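Local structure of alanine racemase (Corynebacterium glutamicum, 2DY3) at residues L10-K21 against K44-D55; F287-D295 against A322-H332. The protein is a pyridoxal-5'-phosphate-containing member of the alanine racemase family, built from a TIM-barrel N-terminal domain and a largely beta C-terminal domain. One frame throughout, in Å; residues are numbered along the deposited sequence.

Contact 1 (L10-K21 against K44-D55); sequences LDAIAHNTRVLK and KVAPVIAAHGAD
I13 and V48 lie at the middle of the apolar part of this contact. I13 CD1 presses on V45 CG2 at 3.4 Å, tighter than usual for two carbons, while its CG2 branch lies against I49 CG1. L10 and A14, one turn apart, both meet V48, A14 CB touching V48 CG1 at 3.8 Å.

H52 supplies the aromatic element. A14 CB sits over one face of the imidazole, 3.5 Å from the ring centroid, a CH-pi contact. The ring's rotation is fixed by ND1, which donates to V48 O at 3.0 Å almost in the ring plane and nearly straight (167°).

Among the polar links, T17 OG1 folds back to I13 O at 2.8 Å, arriving from the opposite carbonyl face to T17 N. The OG1 bond leaves CG2, anti to the backbone N, to meet H52 CB and H52 O. K21, bent at chi2 and chi4, curls over G53 so that NZ donates to G53 O at 2.8 Å; D55 OD2, already bonded to L29 N, is a more distant opposite charge.

The axes of 10-21 and 44-50 cross at -41°. I49 packs on A31 and F57 of the strands, while T17 and L20 rest on F219, in the helical layer outside the TIM-barrel strands.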
loop_
_atom_site.group_PDB
_atom_site.type_symbol
_atom_site.label_atom_id
_atom_site.label_comp_id
_atom_site.label_asym_id
_atom_site.label_seq_id
_atom_site.Cartn_x
_atom_site.Cartn_y
_atom_site.Cartn_z
ATOM N N LEU B 10 -19.362 8.675 2.953
ATOM C CA LEU B 10 -19.628 8.606 4.384
ATOM C C LEU B 10 -21.087 8.293 4.712
ATOM O O LEU B 10 -21.367 7.613 5.705
ATOM C CB LEU B 10 -19.195 9.914 5.061
ATOM C CG LEU B 10 -17.681 10.147 5.016
ATOM C CD1 LEU B 10 -17.307 11.482 5.664
ATOM C CD2 LEU B 10 -16.990 8.994 5.720
ATOM N N ASP B 11 -22.017 8.781 3.891
ATOM C CA ASP B 11 -23.433 8.506 4.133
ATOM C C ASP B 11 -23.671 7.007 4.045
ATOM O O ASP B 11 -24.484 6.450 4.782
ATOM C CB ASP B 11 -24.327 9.210 3.109
ATOM C CG ASP B 11 -24.392 10.707 3.320
ATOM O OD1 ASP B 11 -24.506 11.146 4.486
ATOM O OD2 ASP B 11 -24.344 11.446 2.315
ATOM N N ALA B 12 -22.963 6.359 3.126
ATOM C CA ALA B 12 -23.088 4.917 2.954
ATOM C C ALA B 12 -22.641 4.241 4.244
ATOM O O ALA B 12 -23.233 3.251 4.679
ATOM C CB ALA B 12 -22.228 4.448 1.785
ATOM N N ILE B 13 -21.593 4.789 4.859
ATOM C CA ILE B 13 -21.069 4.245 6.110
ATOM C C ILE B 13 -22.086 4.413 7.244
ATOM O O ILE B 13 -22.308 3.495 8.040
ATOM C CB ILE B 13 -19.729 4.929 6.494
ATOM C CG1 ILE B 13 -18.639 4.492 5.508
ATOM C CG2 ILE B 13 -19.329 4.563 7.922
ATOM C CD1 ILE B 13 -17.277 5.078 5.777
ATOM N N ALA B 14 -22.703 5.587 7.318
ATOM C CA ALA B 14 -23.699 5.833 8.352
ATOM C C ALA B 14 -24.840 4.834 8.155
ATOM O O ALA B 14 -25.310 4.211 9.107
ATOM C CB ALA B 14 -24.217 7.254 8.249
ATOM N N HIS B 15 -25.269 4.682 6.906
ATOM C CA HIS B 15 -26.341 3.750 6.568
ATOM C C HIS B 15 -25.983 2.352 7.055
ATOM O O HIS B 15 -26.762 1.705 7.759
ATOM C CB HIS B 15 -26.548 3.717 5.054
ATOM C CG HIS B 15 -27.413 2.590 4.589
ATOM N ND1 HIS B 15 -28.787 2.606 4.711
ATOM C CD2 HIS B 15 -27.098 1.395 4.037
ATOM C CE1 HIS B 15 -29.280 1.469 4.254
ATOM N NE2 HIS B 15 -28.276 0.716 3.839
ATOM N N ASN B 16 -24.796 1.895 6.666
ATOM C CA ASN B 16 -24.305 0.580 7.050
ATOM C C ASN B 16 -24.301 0.450 8.568
ATOM O O ASN B 16 -24.656 -0.601 9.110
ATOM C CB ASN B 16 -22.884 0.374 6.510
ATOM C CG ASN B 16 -22.836 0.333 4.994
ATOM O OD1 ASN B 16 -21.788 0.570 4.387
ATOM N ND2 ASN B 16 -23.967 0.016 4.375
ATOM N N THR B 17 -23.901 1.521 9.247
ATOM C CA THR B 17 -23.857 1.517 10.705
ATOM C C THR B 17 -25.256 1.320 11.282
ATOM O O THR B 17 -25.442 0.548 12.222
ATOM C CB THR B 17 -23.260 2.825 11.252
ATOM O OG1 THR B 17 -21.910 2.961 10.791
ATOM C CG2 THR B 17 -23.266 2.815 12.779
ATOM N N ARG B 18 -26.238 2.016 10.712
ATOM C CA ARG B 18 -27.627 1.902 11.165
ATOM C C ARG B 18 -28.160 0.486 10.924
ATOM O O ARG B 18 -28.835 -0.086 11.780
ATOM C CB ARG B 18 -28.515 2.914 10.433
ATOM C CG ARG B 18 -28.278 4.362 10.830
ATOM C CD ARG B 18 -29.091 5.324 9.965
ATOM N NE ARG B 18 -30.528 5.051 10.014
ATOM C CZ ARG B 18 -31.447 5.747 9.346
ATOM N NH1 ARG B 18 -31.086 6.765 8.573
ATOM N NH2 ARG B 18 -32.731 5.424 9.448
ATOM N N VAL B 19 -27.856 -0.072 9.758
ATOM C CA VAL B 19 -28.304 -1.421 9.421
ATOM C C VAL B 19 -27.687 -2.468 10.346
ATOM O O VAL B 19 -28.322 -3.472 10.678
ATOM C CB VAL B 19 -27.941 -1.784 7.965
ATOM C CG1 VAL B 19 -28.173 -3.267 7.726
ATOM C CG2 VAL B 19 -28.774 -0.964 7.002
ATOM N N LEU B 20 -26.443 -2.241 10.756
ATOM C CA LEU B 20 -25.781 -3.184 11.643
ATOM C C LEU B 20 -26.306 -3.016 13.067
ATOM O O LEU B 20 -26.444 -3.992 13.807
ATOM C CB LEU B 20 -24.264 -2.980 11.611
ATOM C CG LEU B 20 -23.573 -3.275 10.278
ATOM C CD1 LEU B 20 -22.084 -3.056 10.415
ATOM C CD2 LEU B 20 -23.853 -4.709 9.853
ATOM N N LYS B 21 -26.605 -1.778 13.445
ATOM C CA LYS B 21 -27.118 -1.504 14.778
ATOM C C LYS B 21 -28.477 -2.187 14.933
ATOM O O LYS B 21 -28.742 -2.845 15.939
ATOM C CB LYS B 21 -27.250 0.008 15.002
ATOM C CG LYS B 21 -27.439 0.401 16.461
ATOM C CD LYS B 21 -26.267 -0.088 17.309
ATOM C CE LYS B 21 -26.495 0.151 18.796
ATOM N NZ LYS B 21 -26.566 1.593 19.128
ATOM N N LYS B 44 -12.022 10.075 9.368
ATOM C CA LYS B 44 -13.350 10.519 8.968
ATOM C C LYS B 44 -14.411 9.449 9.233
ATOM O O LYS B 44 -15.523 9.760 9.647
ATOM C CB LYS B 44 -13.364 10.874 7.479
ATOM C CG LYS B 44 -12.608 12.142 7.137
ATOM C CD LYS B 44 -13.259 13.356 7.786
ATOM C CE LYS B 44 -12.470 14.620 7.495
ATOM N NZ LYS B 44 -11.051 14.476 7.933
ATOM N N VAL B 45 -14.055 8.187 9.003
ATOM C CA VAL B 45 -14.984 7.078 9.184
ATOM C C VAL B 45 -15.440 6.813 10.616
ATOM O O VAL B 45 -16.642 6.709 10.879
ATOM C CB VAL B 45 -14.394 5.770 8.609
ATOM C CG1 VAL B 45 -15.287 4.591 8.961
ATOM C CG2 VAL B 45 -14.241 5.896 7.094
ATOM N N ALA B 46 -14.488 6.689 11.534
ATOM C CA ALA B 46 -14.805 6.413 12.933
ATOM C C ALA B 46 -15.821 7.375 13.555
ATOM O O ALA B 46 -16.728 6.954 14.267
ATOM C CB ALA B 46 -13.521 6.403 13.766
ATOM N N PRO B 47 -15.670 8.683 13.314
ATOM C CA PRO B 47 -16.636 9.619 13.902
ATOM C C PRO B 47 -18.047 9.409 13.356
ATOM O O PRO B 47 -19.037 9.546 14.075
ATOM C CB PRO B 47 -16.059 10.982 13.535
ATOM C CG PRO B 47 -14.601 10.732 13.496
ATOM C CD PRO B 47 -14.515 9.409 12.760
ATOM N N VAL B 48 -18.145 9.067 12.080
ATOM C CA VAL B 48 -19.452 8.839 11.490
ATOM C C VAL B 48 -20.066 7.588 12.098
ATOM O O VAL B 48 -21.247 7.566 12.457
ATOM C CB VAL B 48 -19.352 8.681 9.965
ATOM C CG1 VAL B 48 -20.676 8.185 9.412
ATOM C CG2 VAL B 48 -18.976 10.022 9.331
ATOM N N ILE B 49 -19.254 6.545 12.231
ATOM C CA ILE B 49 -19.739 5.308 12.809
ATOM C C ILE B 49 -20.156 5.535 14.255
ATOM O O ILE B 49 -21.127 4.942 14.738
ATOM C CB ILE B 49 -18.659 4.214 12.758
ATOM C CG1 ILE B 49 -18.439 3.783 11.308
ATOM C CG2 ILE B 49 -19.067 3.036 13.621
ATOM C CD1 ILE B 49 -17.421 2.692 11.135
ATOM N N ALA B 50 -19.421 6.403 14.944
ATOM C CA ALA B 50 -19.719 6.696 16.340
ATOM C C ALA B 50 -21.050 7.428 16.457
ATOM O O ALA B 50 -21.866 7.130 17.330
ATOM C CB ALA B 50 -18.602 7.546 16.946
ATOM N N ALA B 51 -21.259 8.385 15.561
ATOM C CA ALA B 51 -22.474 9.191 15.554
ATOM C C ALA B 51 -23.715 8.404 15.158
ATOM O O ALA B 51 -24.823 8.933 15.213
ATOM C CB ALA B 51 -22.290 10.388 14.623
ATOM N N HIS B 52 -23.548 7.144 14.760
ATOM C CA HIS B 52 -24.714 6.357 14.383
ATOM C C HIS B 52 -24.979 5.082 15.162
ATOM O O HIS B 52 -25.642 4.172 14.662
ATOM C CB HIS B 52 -24.706 6.065 12.879
ATOM C CG HIS B 52 -25.000 7.272 12.047
ATOM N ND1 HIS B 52 -24.022 8.158 11.648
ATOM C CD2 HIS B 52 -26.177 7.802 11.635
ATOM C CE1 HIS B 52 -24.584 9.183 11.030
ATOM N NE2 HIS B 52 -25.889 8.991 11.009
ATOM N N GLY B 53 -24.470 5.004 16.385
ATOM C CA GLY B 53 -24.756 3.828 17.183
ATOM C C GLY B 53 -23.638 2.952 17.713
ATOM O O GLY B 53 -23.866 2.206 18.662
ATOM N N ALA B 54 -22.448 3.018 17.127
ATOM C CA ALA B 54 -21.351 2.179 17.606
ATOM C C ALA B 54 -21.169 2.300 19.116
ATOM O O ALA B 54 -21.083 3.401 19.657
ATOM C CB ALA B 54 -20.047 2.546 16.892
ATOM N N ASP B 55 -21.104 1.157 19.789
ATOM C CA ASP B 55 -20.923 1.117 21.237
ATOM C C ASP B 55 -19.447 1.054 21.587
ATOM O O ASP B 55 -19.039 1.391 22.702
ATOM C CB ASP B 55 -21.627 -0.109 21.807
ATOM C CG ASP B 55 -23.122 -0.050 21.613
ATOM O OD1 ASP B 55 -23.753 0.824 22.239
ATOM O OD2 ASP B 55 -23.659 -0.862 20.834
#

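Contact 2 (F287-D295 against A322-H332); sequences FSVTIDGLD and AKAVIFGENGH
T290 meets N330 and G331 across the contact, and its side chain can be followed outward. CB lies 3.6 Å from N330 O and close to G331 CA. At CB the chain forks. OG1 stands between the backbone N and the carbonyl carbon (chi1 71°), and from there it donates to N330 O at 2.7 Å, the donor tilted 20° from the carbonyl plane; it also lies close against V325 CB. CG2, the other branch, rests on G331 CA at 3.5 Å, against the backbone leading to H332. G331 has no side chain, and its bare CA lets the loop come down onto the threonine.

The T290 backbone pairs with V325 in both directions, an antiparallel hydrogen-bonded pair: T290 N gives to V325 O and V325 N gives to T290 O, each at 2.8 Å. On the face away from T290 and V325, I291 CG1 leans on A324 CB, which V289 CG2 also touches. Water 2 links G293 N to N330 O, and water 3 joins D292 N to K323 O.

Farther along, H332 NE2 donates to D295 OD2 at 2.6 Å, on the syn side but out of the carboxylate plane, with carboxylate and imidazole planes 42° apart.

Next to this pairing, the I291-L294 type I' turn makes 288-291 and 294-299 a beta hairpin. Strand 323-325 joins that hairpin to strand 236-247, where I326 and F327 opposite W238 form a classic beta bulge, within the mixed beta sheet of the C-terminal domain.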
loop_
_atom_site.group_PDB
_atom_site.type_symbol
_atom_site.label_atom_id
_atom_site.label_comp_id
_atom_site.label_asym_id
_atom_site.label_seq_id
_atom_site.Cartn_x
_atom_site.Cartn_y
_atom_site.Cartn_z
ATOM N N PHE B 287 -9.004 -7.981 -15.693
ATOM C CA PHE B 287 -10.098 -7.063 -15.423
ATOM C C PHE B 287 -10.247 -5.947 -16.438
ATOM O O PHE B 287 -9.405 -5.763 -17.315
ATOM C CB PHE B 287 -9.895 -6.433 -14.048
ATOM C CG PHE B 287 -8.836 -5.369 -14.031
ATOM C CD1 PHE B 287 -9.184 -4.027 -14.039
ATOM C CD2 PHE B 287 -7.494 -5.708 -14.038
ATOM C CE1 PHE B 287 -8.208 -3.043 -14.054
ATOM C CE2 PHE B 287 -6.516 -4.729 -14.052
ATOM C CZ PHE B 287 -6.873 -3.398 -14.061
ATOM N N SER B 288 -11.333 -5.199 -16.274
ATOM C CA SER B 288 -11.664 -4.063 -17.120
ATOM C C SER B 288 -12.005 -2.901 -16.190
ATOM O O SER B 288 -12.406 -3.113 -15.048
ATOM C CB SER B 288 -12.902 -4.368 -17.970
ATOM O OG SER B 288 -12.751 -5.558 -18.727
ATOM N N VAL B 289 -11.823 -1.677 -16.670
ATOM C CA VAL B 289 -12.185 -0.514 -15.885
ATOM C C VAL B 289 -13.474 -0.051 -16.554
ATOM O O VAL B 289 -13.820 -0.530 -17.638
ATOM C CB VAL B 289 -11.122 0.608 -15.964
ATOM C CG1 VAL B 289 -9.754 0.058 -15.581
ATOM C CG2 VAL B 289 -11.091 1.207 -17.346
ATOM N N THR B 290 -14.190 0.867 -15.923
ATOM C CA THR B 290 -15.434 1.336 -16.505
ATOM C C THR B 290 -15.427 2.842 -16.707
ATOM O O THR B 290 -15.279 3.606 -15.752
ATOM C CB THR B 290 -16.643 0.979 -15.619
ATOM O OG1 THR B 290 -16.623 1.792 -14.439
ATOM C CG2 THR B 290 -16.595 -0.472 -15.210
ATOM N N ILE B 291 -15.598 3.256 -17.959
ATOM C CA ILE B 291 -15.641 4.666 -18.309
ATOM C C ILE B 291 -17.062 4.982 -18.783
ATOM O O ILE B 291 -17.516 4.470 -19.801
ATOM C CB ILE B 291 -14.633 4.987 -19.427
ATOM C CG1 ILE B 291 -13.215 4.656 -18.954
ATOM C CG2 ILE B 291 -14.735 6.457 -19.815
ATOM C CD1 ILE B 291 -12.136 4.904 -19.993
ATOM N N ASP B 292 -17.760 5.824 -18.030
ATOM C CA ASP B 292 -19.133 6.185 -18.364
ATOM C C ASP B 292 -20.017 4.946 -18.380
ATOM O O ASP B 292 -20.904 4.811 -19.221
ATOM C CB ASP B 292 -19.201 6.884 -19.724
ATOM C CG ASP B 292 -18.599 8.273 -19.693
ATOM O OD1 ASP B 292 -18.949 9.051 -18.778
ATOM O OD2 ASP B 292 -17.786 8.590 -20.586
ATOM N N GLY B 293 -19.754 4.031 -17.454
ATOM C CA GLY B 293 -20.554 2.827 -17.369
ATOM C C GLY B 293 -20.192 1.705 -18.322
ATOM O O GLY B 293 -20.804 0.641 -18.260
ATOM N N LEU B 294 -19.218 1.920 -19.204
ATOM C CA LEU B 294 -18.825 0.864 -20.135
ATOM C C LEU B 294 -17.436 0.295 -19.833
ATOM O O LEU B 294 -16.521 1.021 -19.459
ATOM C CB LEU B 294 -18.887 1.365 -21.582
ATOM C CG LEU B 294 -20.294 1.562 -22.161
ATOM C CD1 LEU B 294 -20.226 1.502 -23.661
ATOM C CD2 LEU B 294 -21.221 0.472 -21.672
ATOM N N ASP B 295 -17.295 -1.015 -19.992
ATOM C CA ASP B 295 -16.038 -1.692 -19.714
ATOM C C ASP B 295 -15.009 -1.638 -20.829
ATOM O O ASP B 295 -15.343 -1.622 -22.008
ATOM C CB ASP B 295 -16.292 -3.160 -19.363
ATOM C CG ASP B 295 -16.905 -3.338 -17.989
ATOM O OD1 ASP B 295 -16.976 -2.349 -17.231
ATOM O OD2 ASP B 295 -17.304 -4.476 -17.662
ATOM N N ALA B 322 -11.127 11.454 -19.187
ATOM C CA ALA B 322 -12.297 10.634 -18.900
ATOM C C ALA B 322 -12.068 9.873 -17.600
ATOM O O ALA B 322 -10.954 9.427 -17.320
ATOM C CB ALA B 322 -12.544 9.659 -20.039
ATOM N N LYS B 323 -13.126 9.737 -16.804
ATOM C CA LYS B 323 -13.043 9.026 -15.537
ATOM C C LYS B 323 -13.149 7.520 -15.732
ATOM O O LYS B 323 -14.148 7.017 -16.261
ATOM C CB LYS B 323 -14.163 9.478 -14.600
ATOM C CG LYS B 323 -13.998 10.885 -14.054
ATOM C CD LYS B 323 -15.269 11.338 -13.351
ATOM C CE LYS B 323 -15.702 10.355 -12.269
ATOM N NZ LYS B 323 -16.964 10.792 -11.585
ATOM N N ALA B 324 -12.114 6.807 -15.299
ATOM C CA ALA B 324 -12.085 5.353 -15.396
ATOM C C ALA B 324 -12.252 4.735 -14.003
ATOM O O ALA B 324 -11.389 4.895 -13.137
ATOM C CB ALA B 324 -10.768 4.898 -16.010
ATOM N N VAL B 325 -13.364 4.043 -13.792
ATOM C CA VAL B 325 -13.631 3.389 -12.513
ATOM C C VAL B 325 -12.942 2.026 -12.484
ATOM O O VAL B 325 -13.200 1.181 -13.334
ATOM C CB VAL B 325 -15.164 3.177 -12.284
ATOM C CG1 VAL B 325 -15.403 2.408 -10.988
ATOM C CG2 VAL B 325 -15.886 4.527 -12.241
ATOM N N ILE B 326 -12.056 1.822 -11.514
ATOM C CA ILE B 326 -11.353 0.550 -11.379
ATOM C C ILE B 326 -12.304 -0.384 -10.634
ATOM O O ILE B 326 -12.451 -1.558 -10.983
ATOM C CB ILE B 326 -10.026 0.739 -10.615
ATOM C CG1 ILE B 326 -9.111 1.675 -11.424
ATOM C CG2 ILE B 326 -9.369 -0.608 -10.362
ATOM C CD1 ILE B 326 -7.822 2.082 -10.716
ATOM N N PHE B 327 -12.956 0.158 -9.609
ATOM C CA PHE B 327 -13.968 -0.571 -8.853
ATOM C C PHE B 327 -14.729 0.418 -7.981
ATOM O O PHE B 327 -14.166 1.398 -7.497
ATOM C CB PHE B 327 -13.358 -1.719 -8.021
ATOM C CG PHE B 327 -12.662 -1.289 -6.751
ATOM C CD1 PHE B 327 -13.387 -0.925 -5.631
ATOM C CD2 PHE B 327 -11.280 -1.319 -6.663
ATOM C CE1 PHE B 327 -12.747 -0.604 -4.445
ATOM C CE2 PHE B 327 -10.632 -0.999 -5.478
ATOM C CZ PHE B 327 -11.368 -0.643 -4.370
ATOM N N GLY B 328 -16.022 0.176 -7.815
ATOM C CA GLY B 328 -16.833 1.063 -7.007
ATOM C C GLY B 328 -18.047 1.566 -7.755
ATOM O O GLY B 328 -18.566 0.888 -8.640
ATOM N N GLU B 329 -18.493 2.765 -7.399
ATOM C CA GLU B 329 -19.660 3.377 -8.023
ATOM C C GLU B 329 -19.461 3.537 -9.524
ATOM O O GLU B 329 -18.383 3.921 -9.981
ATOM C CB GLU B 329 -19.937 4.741 -7.380
ATOM C CG GLU B 329 -21.212 5.418 -7.869
ATOM C CD GLU B 329 -21.630 6.591 -6.992
ATOM O OE1 GLU B 329 -22.644 7.245 -7.318
ATOM O OE2 GLU B 329 -20.948 6.856 -5.975
ATOM N N ASN B 330 -20.516 3.241 -10.276
ATOM C CA ASN B 330 -20.512 3.322 -11.737
ATOM C C ASN B 330 -19.505 2.383 -12.377
ATOM O O ASN B 330 -19.007 2.647 -13.471
ATOM C CB ASN B 330 -20.252 4.757 -12.202
ATOM C CG ASN B 330 -21.346 5.708 -11.768
ATOM O OD1 ASN B 330 -22.529 5.413 -11.930
ATOM N ND2 ASN B 330 -20.961 6.855 -11.220
ATOM N N GLY B 331 -19.215 1.284 -11.687
ATOM C CA GLY B 331 -18.286 0.292 -12.199
ATOM C C GLY B 331 -18.550 -1.045 -11.530
ATOM O O GLY B 331 -19.620 -1.251 -10.963
ATOM N N HIS B 332 -17.586 -1.959 -11.602
ATOM C CA HIS B 332 -17.723 -3.266 -10.964
ATOM C C HIS B 332 -17.459 -3.090 -9.469
ATOM O O HIS B 332 -16.560 -2.348 -9.086
ATOM C CB HIS B 332 -16.707 -4.246 -11.543
ATOM C CG HIS B 332 -17.001 -4.664 -12.949
ATOM N ND1 HIS B 332 -18.056 -5.491 -13.272
ATOM C CD2 HIS B 332 -16.381 -4.369 -14.115
ATOM C CE1 HIS B 332 -18.070 -5.688 -14.579
ATOM N NE2 HIS B 332 -17.066 -5.019 -15.113
HETATM O O HOH W 1 -13.250 -3.735 -12.410
HETATM O O HOH W 2 -17.857 4.209 -15.184
HETATM O O HOH W 3 -16.826 7.309 -15.887
#

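Overall arrangement
Contact 1 comes first in the chain and contact 2 follows, one in the N-terminal barrel, the other in the C-terminal domain. Their centres are 27 Å apart and their nearest atoms about 8 Å, without touching. Contact 1 joins two helices that flank the parallel strands of the barrel, and the I49 side chain is about 11 Å from a bound pyridoxal-5'-phosphate. Contact 2, farther from the centre of the chain, joins strands of the mixed C-terminal sheet. That sheet also takes in strand 4-8, immediately before helix 10-24, so the N-terminal end of the chain ties the two domains together.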